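Local coordinates for protein hepatocyte growth factor-regulated tyrosine kinase substrate (Drosophila melanogaster, PDB 1DVP) that helps invaginate endosomal membranes to form multivesicular bodies, binds ubiquitin and phosphatidylinositol, and dampens tyrosine kinase receptor signalling by promoting degradation of active receptors, at residues Pro21-Ile26 / Leu66-Lys71; Lys50-Asn55 / Ser91-Ser96; Tyr61-Leu66 / Glu100-Lys105. All coordinates share one frame; numbering follows the deposited sequence.

Overall arrangement
After helix 5-14 the chain enters helix 23-34, and interaction 1 closes a loop of some 40 residues when helix 56-72 returns against residues 21-26. Interaction 2 starts inside that loop, at the end of helix 40-51, and closes on helix 84-96 beyond it. Interaction 3 starts later still, at residues 61-66, and closes on helix 100-116. No loop contains another: each pair of contacts crosses, a stagger that suits the helical superhelix of the VHS domain. Helix 56-72 serves both interactions 1 and 3, which share Leu-66, and Glu-67 of the first pairs with Lys-105 of the third. Phe-93 against Val-102 joins interactions 2 and 3.

Interaction 1: residues Pro21-Ile26 / Leu66-Lys71; sequences PDWPSI and LESIVK
Ile-26 and Trp-23, on the first turn of helix 23-34, meet Ser-68 of helix 56-72 inside the helical superhelix of the VHS domain. The contact is small, 92 Å² summed over both segments, and converges on a single serine; the nearest backbone approach is 7.4 Å, between Ile-26 CA and Ser-68 CA. Its tight part is the branch methyl of Ile-26: CG2 lies 3.5 Å from Ser-68 OG and 3.6 Å from Ser-68 CB. With chi1 at -70°, CG2 stands opposite the backbone N and reaches across, while the other branch carries CD1 to the indole, over the same face of the Trp-23 ring as Pro-21 CB. The indole itself comes less close, its CZ3 being 3.8 Å from Ser-68 OG on an oblique approach. Although carbon atoms of Ile-26 and Trp-23 border the buried hydroxyl, it is satisfied by a hydrogen bond to Leu-64 O, one turn earlier in its own helix. Trp-23 also touches Pro-199 and Lys-200, so the indole packs against a loop in the FYVE range as well. The solvent side belongs to exposed Pro-24, far from 66-71. Also away from 66-71, but against Asn-12 of helix 5-14, Asp-22 caps the helix: OD1 accepts from Ser-25 N at 3.2 Å (163° at the hydrogen), and OD2 from Ser-25 OG at 2.7 Å, each met from above the carboxylate plane.

Interaction 2: residues Lys50-Asn55 / Ser91-Ser96; sequences KMNSPN and SSFLES
A Met-aromatic contact joins Met-51, at the end of helix 40-51, to Phe-93 of helix 84-96 in the VHS domain. The methyl makes the contact over the face: Met-51 CE stands 3.7 Å from the Phe-93 ring centroid and only 8° off the ring normal, a CH-pi contact over the middle of the ring. The sulfur stays farther above that face, SD being 5.3 Å from the same centroid, because the chain bends at its last torsion (chi3 64°) and turns CE down onto the ring. The rim is approached separately. Met-51 O lies in the ring plane, 3.5 Å from Phe-93 CE1, and also accepts a hydrogen bond from Ser-59 OG; Met-51 CB is 3.9 Å from the same CE1, and Asn-52 OD1 approaches the edge at 3.8 Å from it, on the exposed margin. Were Phe-93 an alanine, Met-51 CE would probably lose the face it rests on, opening a gap beside Val-102 and leaving the thioether freer to turn. Beyond the two segments, Met-51 packs on Ser-62 and Leu-63 of helix 56-72, while Phe-93 touches Val-102 of helix 100-116, so that the pair bridges four helices of the superhelix.

Interaction 3: residues Tyr61-Leu66 / Glu100-Lys105; sequences YSLLVL and ENVRQK
The backbones of helices 56-72 and 100-116 approach each other most closely, within these segments, at Leu-63 and Lys-105, whose CA atoms are 7.3 Å apart. Both helices belong to the all-helical superhelix of the VHS domain, and the 172 Å² buried between their segments comes mainly from Leu-63 and Lys-105. Leu-63 points across the gap. Its CD1 methyl settles against the first turn of the opposite helix, 3.5 Å from Val-102 O and 3.9 Å from Val-102 CG1; the leucine and valine side chains cross at about a right angle. The same methyl also meets the base of the lysine, lying 4.0 Å from Lys-105 CG, while Leu-63 CB comes within 3.9 Å of that CG. These are van der Waals contacts of methyl and methylene groups, with one backbone carbonyl among them, so between the two segments the contact is apolar. Around it, Val-102 also touches Ser-59, and Lys-105 touches Cys-60, both about a turn before Leu-63 on helix 56-72. On the opposite flank of helix 100-116, Arg-103 points away from helix 56-72. Its guanidinium pairs with Glu-100 in a salt bridge whose modelled length is too short to carry weight, and Arg-103 NE gives a weak hydrogen bond to Leu-94 O. Lys-105 has two roles along its length: the apolar stem lines the seam, and the amine forms salt bridges. With CG opposite the backbone N and a bend at the next torsion (chi2 62°), the chain lies past Leu-63 before its end reaches two carboxylates: Lys-105 NZ bridges to Glu-108 OE1 on its own helix and, as a polar tie across, to Glu-67 OE1, one turn beyond Leu-63 on helix 56-72.

Interaction 1: residues Pro21-Ile26 / Leu66-Lys71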
loop_
_atom_site.group_PDB
_atom_site.type_symbol
_atom_site.label_atom_id
_atom_site.label_comp_id
_atom_site.label_asym_id
_atom_site.label_seq_id
_atom_site.Cartn_x
_atom_site.Cartn_y
_atom_site.Cartn_z
ATOM N N PRO A 21 -0.856 5.385 -25.571
ATOM C CA PRO A 21 -1.299 3.987 -25.565
ATOM C C PRO A 21 -2.631 3.768 -24.836
ATOM O O PRO A 21 -2.965 4.452 -23.890
ATOM C CB PRO A 21 -0.145 3.237 -24.886
ATOM C CG PRO A 21 1.040 4.195 -24.930
ATOM C CD PRO A 21 0.387 5.557 -24.793
ATOM N N ASP A 22 -3.370 2.799 -25.324
ATOM C CA ASP A 22 -4.614 2.380 -24.750
ATOM C C ASP A 22 -4.255 1.152 -23.868
ATOM O O ASP A 22 -4.422 -0.016 -24.258
ATOM C CB ASP A 22 -5.564 2.015 -25.897
ATOM C CG ASP A 22 -6.868 1.458 -25.398
ATOM O OD1 ASP A 22 -7.004 1.314 -24.153
ATOM O OD2 ASP A 22 -7.747 1.139 -26.237
ATOM N N TRP A 23 -3.714 1.438 -22.692
ATOM C CA TRP A 23 -3.301 0.400 -21.747
ATOM C C TRP A 23 -4.421 -0.568 -21.351
ATOM O O TRP A 23 -4.201 -1.770 -21.256
ATOM C CB TRP A 23 -2.659 1.050 -20.526
ATOM C CG TRP A 23 -1.313 1.547 -20.920
ATOM C CD1 TRP A 23 -0.913 2.862 -21.150
ATOM C CD2 TRP A 23 -0.214 0.731 -21.299
ATOM N NE1 TRP A 23 0.366 2.886 -21.664
ATOM C CE2 TRP A 23 0.821 1.596 -21.759
ATOM C CE3 TRP A 23 0.006 -0.657 -21.295
ATOM C CZ2 TRP A 23 2.045 1.114 -22.209
ATOM C CZ3 TRP A 23 1.251 -1.136 -21.753
ATOM C CH2 TRP A 23 2.238 -0.245 -22.201
ATOM N N PRO A 24 -5.622 -0.059 -21.113
ATOM C CA PRO A 24 -6.724 -0.962 -20.751
ATOM C C PRO A 24 -6.929 -2.077 -21.795
ATOM O O PRO A 24 -7.096 -3.235 -21.422
ATOM C CB PRO A 24 -7.937 -0.015 -20.653
ATOM C CG PRO A 24 -7.291 1.263 -20.115
ATOM C CD PRO A 24 -6.026 1.354 -20.995
ATOM N N SER A 25 -6.890 -1.751 -23.079
ATOM C CA SER A 25 -7.069 -2.772 -24.144
ATOM C C SER A 25 -5.834 -3.671 -24.224
ATOM O O SER A 25 -5.918 -4.864 -24.510
ATOM C CB SER A 25 -7.277 -2.130 -25.543
ATOM O OG SER A 25 -8.476 -1.351 -25.610
ATOM N N ILE A 26 -4.666 -3.094 -23.987
ATOM C CA ILE A 26 -3.461 -3.895 -24.050
ATOM C C ILE A 26 -3.414 -4.954 -22.907
ATOM O O ILE A 26 -2.996 -6.114 -23.122
ATOM C CB ILE A 26 -2.204 -2.985 -24.018
ATOM C CG1 ILE A 26 -2.110 -2.199 -25.352
ATOM C CG2 ILE A 26 -0.971 -3.832 -23.813
ATOM C CD1 ILE A 26 -1.029 -1.041 -25.372
ATOM N N LEU A 66 3.088 -5.903 -28.921
ATOM C CA LEU A 66 4.035 -7.012 -28.961
ATOM C C LEU A 66 4.973 -7.021 -27.749
ATOM O O LEU A 66 5.204 -8.053 -27.149
ATOM C CB LEU A 66 4.858 -6.917 -30.253
ATOM C CG LEU A 66 5.286 -8.232 -30.940
ATOM C CD1 LEU A 66 6.508 -7.894 -31.821
ATOM C CD2 LEU A 66 5.603 -9.370 -29.942
ATOM N N GLU A 67 5.512 -5.871 -27.385
ATOM C CA GLU A 67 6.396 -5.775 -26.234
ATOM C C GLU A 67 5.680 -6.285 -24.971
ATOM O O GLU A 67 6.260 -6.992 -24.141
ATOM C CB GLU A 67 6.819 -4.328 -26.052
ATOM C CG GLU A 67 7.670 -4.018 -24.799
ATOM C CD GLU A 67 7.954 -2.511 -24.711
ATOM O OE1 GLU A 67 7.559 -1.797 -25.676
ATOM O OE2 GLU A 67 8.544 -2.038 -23.711
ATOM N N SER A 68 4.405 -5.915 -24.856
ATOM C CA SER A 68 3.581 -6.282 -23.715
ATOM C C SER A 68 3.258 -7.748 -23.582
ATOM O O SER A 68 3.282 -8.262 -22.468
ATOM C CB SER A 68 2.266 -5.487 -23.723
ATOM O OG SER A 68 2.544 -4.122 -23.636
ATOM N N ILE A 69 2.928 -8.431 -24.673
ATOM C CA ILE A 69 2.614 -9.850 -24.500
ATOM C C ILE A 69 3.889 -10.667 -24.258
ATOM O O ILE A 69 3.866 -11.675 -23.559
ATOM C CB ILE A 69 1.777 -10.436 -25.703
ATOM C CG1 ILE A 69 2.578 -10.394 -27.012
ATOM C CG2 ILE A 69 0.494 -9.619 -25.885
ATOM C CD1 ILE A 69 1.910 -11.218 -28.152
ATOM N N VAL A 70 5.012 -10.209 -24.813
ATOM C CA VAL A 70 6.261 -10.916 -24.611
ATOM C C VAL A 70 6.577 -10.740 -23.156
ATOM O O VAL A 70 7.036 -11.653 -22.471
ATOM C CB VAL A 70 7.428 -10.319 -25.457
ATOM C CG1 VAL A 70 8.814 -10.813 -24.898
ATOM C CG2 VAL A 70 7.291 -10.764 -26.892
ATOM N N LYS A 71 6.345 -9.542 -22.656
ATOM C CA LYS A 71 6.633 -9.307 -21.264
ATOM C C LYS A 71 5.622 -9.919 -20.254
ATOM O O LYS A 71 6.023 -10.372 -19.162
ATOM C CB LYS A 71 6.745 -7.814 -21.019
ATOM C CG LYS A 71 6.977 -7.468 -19.592
ATOM C CD LYS A 71 7.573 -6.108 -19.485
ATOM C CE LYS A 71 6.506 -5.110 -19.077
ATOM N NZ LYS A 71 7.131 -3.754 -18.965
#

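Interaction 2: residues Lys50-Asn55 / Ser91-Ser96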
loop_
_atom_site.group_PDB
_atom_site.type_symbol
_atom_site.label_atom_id
_atom_site.label_comp_id
_atom_site.label_asym_id
_atom_site.label_seq_id
_atom_site.Cartn_x
_atom_site.Cartn_y
_atom_site.Cartn_z
ATOM N N LYS A 50 -0.929 -5.853 -38.095
ATOM C CA LYS A 50 -0.994 -4.489 -37.596
ATOM C C LYS A 50 0.391 -3.847 -37.684
ATOM O O LYS A 50 0.499 -2.636 -37.864
ATOM C CB LYS A 50 -1.526 -4.451 -36.161
ATOM C CG LYS A 50 -2.980 -4.862 -36.031
ATOM C CD LYS A 50 -3.958 -3.903 -36.721
ATOM C CE LYS A 50 -5.372 -4.456 -36.586
ATOM N NZ LYS A 50 -6.397 -3.699 -37.374
ATOM N N MET A 51 1.441 -4.660 -37.558
ATOM C CA MET A 51 2.798 -4.141 -37.691
ATOM C C MET A 51 2.924 -3.584 -39.112
ATOM O O MET A 51 3.543 -2.534 -39.330
ATOM C CB MET A 51 3.839 -5.245 -37.481
ATOM C CG MET A 51 4.097 -5.617 -36.014
ATOM S SD MET A 51 5.139 -7.115 -35.829
ATOM C CE MET A 51 6.733 -6.472 -36.611
ATOM N N ASN A 52 2.297 -4.276 -40.066
ATOM C CA ASN A 52 2.340 -3.858 -41.465
ATOM C C ASN A 52 1.280 -2.830 -41.850
ATOM O O ASN A 52 0.941 -2.680 -43.047
ATOM C CB ASN A 52 2.235 -5.070 -42.403
ATOM C CG ASN A 52 3.408 -6.056 -42.243
ATOM O OD1 ASN A 52 4.571 -5.668 -42.210
ATOM N ND2 ASN A 52 3.088 -7.335 -42.160
ATOM N N SER A 53 0.746 -2.118 -40.856
ATOM C CA SER A 53 -0.247 -1.091 -41.134
ATOM C C SER A 53 0.479 0.079 -41.802
ATOM O O SER A 53 1.604 0.422 -41.423
ATOM C CB SER A 53 -0.888 -0.589 -39.854
ATOM O OG SER A 53 -1.892 0.370 -40.153
ATOM N N PRO A 54 -0.144 0.685 -42.819
ATOM C CA PRO A 54 0.468 1.817 -43.521
ATOM C C PRO A 54 0.551 3.040 -42.636
ATOM O O PRO A 54 1.232 3.998 -42.956
ATOM C CB PRO A 54 -0.463 2.047 -44.698
ATOM C CG PRO A 54 -1.086 0.664 -44.912
ATOM C CD PRO A 54 -1.328 0.182 -43.533
ATOM N N ASN A 55 -0.161 3.028 -41.520
ATOM C CA ASN A 55 -0.113 4.192 -40.641
ATOM C C ASN A 55 1.074 4.025 -39.703
ATOM O O ASN A 55 1.269 2.954 -39.146
ATOM C CB ASN A 55 -1.428 4.320 -39.873
ATOM C CG ASN A 55 -1.471 5.557 -38.991
ATOM O OD1 ASN A 55 -0.861 5.607 -37.922
ATOM N ND2 ASN A 55 -2.195 6.574 -39.448
ATOM N N SER A 91 14.002 -8.282 -38.597
ATOM C CA SER A 91 15.088 -7.565 -39.218
ATOM C C SER A 91 14.693 -6.892 -40.518
ATOM O O SER A 91 14.881 -5.674 -40.674
ATOM C CB SER A 91 16.257 -8.493 -39.460
ATOM O OG SER A 91 17.393 -7.692 -39.668
ATOM N N SER A 92 14.151 -7.665 -41.454
ATOM C CA SER A 92 13.770 -7.074 -42.727
ATOM C C SER A 92 12.715 -6.023 -42.522
ATOM O O SER A 92 12.695 -5.015 -43.219
ATOM C CB SER A 92 13.268 -8.128 -43.715
ATOM O OG SER A 92 12.748 -9.270 -43.057
ATOM N N PHE A 93 11.848 -6.255 -41.544
ATOM C CA PHE A 93 10.781 -5.326 -41.235
ATOM C C PHE A 93 11.335 -3.952 -40.892
ATOM O O PHE A 93 10.954 -2.955 -41.498
ATOM C CB PHE A 93 9.953 -5.863 -40.059
ATOM C CG PHE A 93 8.921 -4.892 -39.542
ATOM C CD1 PHE A 93 7.702 -4.717 -40.203
ATOM C CD2 PHE A 93 9.171 -4.144 -38.395
ATOM C CE1 PHE A 93 6.751 -3.816 -39.725
ATOM C CE2 PHE A 93 8.223 -3.239 -37.916
ATOM C CZ PHE A 93 7.015 -3.081 -38.585
ATOM N N LEU A 94 12.232 -3.892 -39.917
ATOM C CA LEU A 94 12.769 -2.613 -39.495
ATOM C C LEU A 94 13.639 -1.983 -40.574
ATOM O O LEU A 94 13.779 -0.766 -40.646
ATOM C CB LEU A 94 13.581 -2.779 -38.212
ATOM C CG LEU A 94 14.933 -3.487 -38.339
ATOM C CD1 LEU A 94 16.033 -2.488 -38.717
ATOM C CD2 LEU A 94 15.261 -4.140 -37.018
ATOM N N GLU A 95 14.212 -2.815 -41.425
ATOM C CA GLU A 95 15.083 -2.317 -42.465
ATOM C C GLU A 95 14.346 -1.710 -43.653
ATOM O O GLU A 95 14.892 -0.862 -44.352
ATOM C CB GLU A 95 15.995 -3.444 -42.923
ATOM C CG GLU A 95 17.418 -2.998 -43.122
ATOM C CD GLU A 95 18.390 -4.097 -42.808
ATOM O OE1 GLU A 95 18.595 -4.389 -41.602
ATOM O OE2 GLU A 95 18.938 -4.675 -43.771
ATOM N N SER A 96 13.102 -2.127 -43.874
ATOM C CA SER A 96 12.346 -1.611 -44.997
ATOM C C SER A 96 11.133 -0.741 -44.676
ATOM O O SER A 96 10.462 -0.293 -45.589
ATOM C CB SER A 96 11.913 -2.766 -45.914
ATOM O OG SER A 96 10.905 -3.561 -45.316
#

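Interaction 3: residues Tyr61-Leu66 / Glu100-Lys105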
loop_
_atom_site.group_PDB
_atom_site.type_symbol
_atom_site.label_atom_id
_atom_site.label_comp_id
_atom_site.label_asym_id
_atom_site.label_seq_id
_atom_site.Cartn_x
_atom_site.Cartn_y
_atom_site.Cartn_z
ATOM N N TYR A 61 2.278 1.294 -32.558
ATOM C CA TYR A 61 1.461 0.848 -31.449
ATOM C C TYR A 61 1.434 -0.689 -31.397
ATOM O O TYR A 61 1.530 -1.264 -30.304
ATOM C CB TYR A 61 0.019 1.394 -31.559
ATOM C CG TYR A 61 -0.199 2.767 -30.945
ATOM C CD1 TYR A 61 0.469 3.159 -29.777
ATOM C CD2 TYR A 61 -1.098 3.658 -31.510
ATOM C CE1 TYR A 61 0.249 4.412 -29.197
ATOM C CE2 TYR A 61 -1.340 4.909 -30.957
ATOM C CZ TYR A 61 -0.664 5.294 -29.803
ATOM O OH TYR A 61 -0.867 6.579 -29.305
ATOM N N SER A 62 1.330 -1.342 -32.562
ATOM C CA SER A 62 1.296 -2.800 -32.595
ATOM C C SER A 62 2.610 -3.344 -32.028
ATOM O O SER A 62 2.617 -4.414 -31.465
ATOM C CB SER A 62 1.023 -3.363 -34.019
ATOM O OG SER A 62 2.189 -3.421 -34.829
ATOM N N LEU A 63 3.704 -2.588 -32.153
ATOM C CA LEU A 63 4.985 -3.006 -31.585
ATOM C C LEU A 63 4.903 -2.947 -30.055
ATOM O O LEU A 63 5.510 -3.763 -29.361
ATOM C CB LEU A 63 6.138 -2.115 -32.089
ATOM C CG LEU A 63 6.448 -2.329 -33.576
ATOM C CD1 LEU A 63 7.573 -1.427 -34.038
ATOM C CD2 LEU A 63 6.831 -3.803 -33.796
ATOM N N LEU A 64 4.174 -1.954 -29.543
ATOM C CA LEU A 64 3.966 -1.806 -28.111
ATOM C C LEU A 64 3.124 -3.016 -27.634
ATOM O O LEU A 64 3.401 -3.601 -26.584
ATOM C CB LEU A 64 3.218 -0.494 -27.833
ATOM C CG LEU A 64 2.915 -0.232 -26.358
ATOM C CD1 LEU A 64 4.207 -0.263 -25.513
ATOM C CD2 LEU A 64 2.211 1.096 -26.213
ATOM N N VAL A 65 2.104 -3.398 -28.406
ATOM C CA VAL A 65 1.290 -4.546 -28.027
ATOM C C VAL A 65 2.214 -5.767 -27.934
ATOM O O VAL A 65 2.146 -6.559 -26.995
ATOM C CB VAL A 65 0.135 -4.796 -29.066
ATOM C CG1 VAL A 65 -0.583 -6.146 -28.795
ATOM C CG2 VAL A 65 -0.856 -3.642 -28.993
ATOM N N LEU A 66 3.088 -5.903 -28.921
ATOM C CA LEU A 66 4.035 -7.012 -28.961
ATOM C C LEU A 66 4.973 -7.021 -27.749
ATOM O O LEU A 66 5.204 -8.053 -27.149
ATOM C CB LEU A 66 4.858 -6.917 -30.253
ATOM C CG LEU A 66 5.286 -8.232 -30.940
ATOM C CD1 LEU A 66 6.508 -7.894 -31.821
ATOM C CD2 LEU A 66 5.603 -9.370 -29.942
ATOM N N GLU A 100 10.608 5.791 -39.568
ATOM C CA GLU A 100 11.784 5.685 -38.721
ATOM C C GLU A 100 11.366 5.384 -37.286
ATOM O O GLU A 100 12.027 4.617 -36.597
ATOM C CB GLU A 100 12.574 6.996 -38.760
ATOM C CG GLU A 100 13.851 7.024 -37.930
ATOM C CD GLU A 100 14.934 6.122 -38.472
ATOM O OE1 GLU A 100 16.017 6.047 -37.847
ATOM O OE2 GLU A 100 14.719 5.477 -39.519
ATOM N N ASN A 101 10.269 5.999 -36.844
ATOM C CA ASN A 101 9.758 5.784 -35.485
ATOM C C ASN A 101 9.511 4.282 -35.275
ATOM O O ASN A 101 9.728 3.746 -34.182
ATOM C CB ASN A 101 8.448 6.565 -35.277
ATOM C CG ASN A 101 7.270 5.920 -35.990
ATOM O OD1 ASN A 101 7.371 5.559 -37.168
ATOM N ND2 ASN A 101 6.146 5.770 -35.282
ATOM N N VAL A 102 9.064 3.620 -36.338
ATOM C CA VAL A 102 8.795 2.191 -36.310
ATOM C C VAL A 102 10.103 1.405 -36.231
ATOM O O VAL A 102 10.215 0.430 -35.474
ATOM C CB VAL A 102 8.046 1.739 -37.577
ATOM C CG1 VAL A 102 7.768 0.250 -37.501
ATOM C CG2 VAL A 102 6.753 2.516 -37.735
ATOM N N ARG A 103 11.084 1.822 -37.037
ATOM C CA ARG A 103 12.392 1.174 -37.084
ATOM C C ARG A 103 13.157 1.298 -35.750
ATOM O O ARG A 103 13.811 0.336 -35.305
ATOM C CB ARG A 103 13.229 1.764 -38.226
ATOM C CG ARG A 103 14.714 1.508 -38.065
ATOM C CD ARG A 103 15.512 2.078 -39.240
ATOM N NE ARG A 103 14.911 1.679 -40.506
ATOM C CZ ARG A 103 14.160 2.469 -41.267
ATOM N NH1 ARG A 103 13.914 3.723 -40.903
ATOM N NH2 ARG A 103 13.636 1.990 -42.385
ATOM N N GLN A 104 13.071 2.479 -35.136
ATOM C CA GLN A 104 13.713 2.744 -33.852
ATOM C C GLN A 104 13.114 1.871 -32.747
ATOM O O GLN A 104 13.838 1.314 -31.917
ATOM C CB GLN A 104 13.566 4.216 -33.455
ATOM C CG GLN A 104 14.559 5.150 -34.144
ATOM C CD GLN A 104 15.910 4.489 -34.344
ATOM O OE1 GLN A 104 16.164 3.925 -35.392
ATOM N NE2 GLN A 104 16.764 4.532 -33.330
ATOM N N LYS A 105 11.795 1.740 -32.755
ATOM C CA LYS A 105 11.130 0.951 -31.730
ATOM C C LYS A 105 11.499 -0.515 -31.863
ATOM O O LYS A 105 11.695 -1.206 -30.864
ATOM C CB LYS A 105 9.603 1.140 -31.810
ATOM C CG LYS A 105 8.814 0.375 -30.740
ATOM C CD LYS A 105 9.160 0.817 -29.312
ATOM C CE LYS A 105 8.472 -0.108 -28.285
ATOM N NZ LYS A 105 8.642 0.374 -26.884
#